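Side-chain contact in FAD-dependent pyridine nucleotide-disulphide oxidoreductase (PDB 3IWA), which probably uses FAD to pass electrons from a pyridine nucleotide to an acceptor, perhaps a disulphide: residues V238-K242 and R243-A247. Residues are numbered along the deposited sequence; the frame is centred on the assembly and turned at random.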
loop_
_atom_site.group_PDB
_atom_site.type_symbol
_atom_site.label_atom_id
_atom_site.label_comp_id
_atom_site.label_asym_id
_atom_site.label_seq_id
_atom_site.Cartn_x
_atom_site.Cartn_y
_atom_site.Cartn_z
ATOM N N VAL A 238 38.700 -8.024 -17.026
ATOM C CA VAL A 238 38.369 -6.621 -16.713
ATOM C C VAL A 238 39.451 -6.025 -15.809
ATOM O O VAL A 238 39.763 -6.544 -14.749
ATOM C CB VAL A 238 37.007 -6.483 -15.992
ATOM C CG1 VAL A 238 36.700 -4.986 -15.701
ATOM C CG2 VAL A 238 35.896 -7.177 -16.803
ATOM N N ILE A 239 40.027 -4.919 -16.228
ATOM C CA ILE A 239 41.047 -4.256 -15.390
ATOM C C ILE A 239 40.381 -3.076 -14.756
ATOM O O ILE A 239 39.887 -2.213 -15.450
ATOM C CB ILE A 239 42.296 -3.752 -16.207
ATOM C CG1 ILE A 239 42.733 -4.828 -17.220
ATOM C CG2 ILE A 239 43.419 -3.333 -15.238
ATOM C CD1 ILE A 239 43.024 -6.215 -16.588
ATOM N N THR A 240 40.387 -3.050 -13.439
ATOM C CA THR A 240 39.915 -1.902 -12.708
ATOM C C THR A 240 41.124 -1.102 -12.245
ATOM O O THR A 240 42.268 -1.517 -12.494
ATOM C CB THR A 240 39.032 -2.312 -11.526
ATOM O OG1 THR A 240 39.825 -2.884 -10.487
ATOM C CG2 THR A 240 37.945 -3.321 -11.977
ATOM N N ASP A 241 40.877 0.045 -11.603
ATOM C CA ASP A 241 41.960 0.836 -10.992
ATOM C C ASP A 241 42.516 0.192 -9.715
ATOM O O ASP A 241 43.466 0.711 -9.101
ATOM C CB ASP A 241 41.535 2.298 -10.719
ATOM C CG ASP A 241 40.324 2.430 -9.755
ATOM O OD1 ASP A 241 39.629 1.419 -9.453
ATOM O OD2 ASP A 241 40.062 3.577 -9.311
ATOM N N LYS A 242 41.948 -0.940 -9.317
ATOM C CA LYS A 242 42.378 -1.626 -8.110
ATOM C C LYS A 242 42.781 -3.095 -8.295
ATOM O O LYS A 242 43.429 -3.661 -7.412
ATOM C CB LYS A 242 41.264 -1.525 -7.074
ATOM C CG LYS A 242 41.016 -0.072 -6.614
ATOM C CD LYS A 242 40.185 -0.015 -5.331
ATOM C CE LYS A 242 39.702 1.420 -5.030
ATOM N NZ LYS A 242 38.673 1.503 -3.907
ATOM N N ARG A 243 42.384 -3.721 -9.409
ATOM C CA ARG A 243 42.661 -5.137 -9.615
ATOM C C ARG A 243 42.429 -5.578 -11.051
ATOM O O ARG A 243 41.984 -4.796 -11.898
ATOM C CB ARG A 243 41.837 -6.008 -8.646
ATOM C CG ARG A 243 40.372 -6.284 -9.077
ATOM C CD ARG A 243 39.414 -6.507 -7.884
ATOM N NE ARG A 243 39.304 -5.296 -7.059
ATOM C CZ ARG A 243 39.552 -5.216 -5.746
ATOM N NH1 ARG A 243 39.418 -4.057 -5.127
ATOM N NH2 ARG A 243 39.907 -6.275 -5.031
ATOM N N THR A 244 42.745 -6.847 -11.293
ATOM C CA THR A 244 42.453 -7.530 -12.548
ATOM C C THR A 244 41.484 -8.678 -12.247
ATOM O O THR A 244 41.732 -9.478 -11.341
ATOM C CB THR A 244 43.741 -8.089 -13.215
ATOM O OG1 THR A 244 44.576 -6.997 -13.622
ATOM C CG2 THR A 244 43.408 -8.964 -14.451
ATOM N N LEU A 245 40.371 -8.730 -12.988
ATOM C CA LEU A 245 39.365 -9.783 -12.825
ATOM C C LEU A 245 39.270 -10.550 -14.124
ATOM O O LEU A 245 39.216 -9.968 -15.206
ATOM C CB LEU A 245 37.986 -9.185 -12.505
ATOM C CG LEU A 245 37.831 -8.365 -11.221
ATOM C CD1 LEU A 245 36.669 -7.410 -11.321
ATOM C CD2 LEU A 245 37.689 -9.276 -10.007
ATOM N N ASP A 246 39.259 -11.861 -14.023
ATOM C CA ASP A 246 38.961 -12.686 -15.188
ATOM C C ASP A 246 37.444 -12.659 -15.445
ATOM O O ASP A 246 36.654 -12.879 -14.522
ATOM C CB ASP A 246 39.421 -14.146 -14.975
ATOM C CG ASP A 246 40.949 -14.304 -14.888
ATOM O OD1 ASP A 246 41.680 -13.815 -15.778
ATOM O OD2 ASP A 246 41.403 -14.975 -13.939
ATOM N N ALA A 247 37.058 -12.405 -16.689
ATOM C CA ALA A 247 35.669 -12.501 -17.099
ATOM C C ALA A 247 35.557 -12.943 -18.541
ATOM O O ALA A 247 36.128 -12.313 -19.408
ATOM C CB ALA A 247 34.966 -11.159 -16.942
#
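Val238 and Leu245 face each other as an antiparallel hydrogen-bonded pair, Val238 N reaching Leu245 O at 2.7 Å and Leu245 N returning to Val238 O, while Thr240 N to Arg243 O (2.8 Å) closes a beta hairpin. Inside the turn, Thr240 OG1 sits between its own backbone N and carbonyl carbon (chi1 73°), which puts it within reach of two N-H groups. Lys242 N reaches Thr240 OG1 at 3.1 Å, making an ST turn, and Arg243 N approaches Thr240 OG1 at 2.9 Å on a more bent line (133°). Glu223, in the loop between strands 218-220 and 225-230, uses OE2 to hydrogen-bond Thr240 OG1 and form a salt bridge with Arg243 NE. The bend at chi3 (64°) turns the Arg243 guanidinium back, so that Lys242 O lies over one of its faces and Arg243 NH1 is 3.7 Å from Lys242 CB. On one face Ile239 and Thr244 lie side by side, with Ile239 CD1 3.5 Å from Thr244 CG2. The other carries Val238 and Leu245, and there Val238 CG2 meets Ala247 CB at 4.1 Å. This apolar face packs on Val163 of strand 161-165, in a parallel Rossmann-type sheet; strand 235-240 runs between strands 225-230 and 244-246.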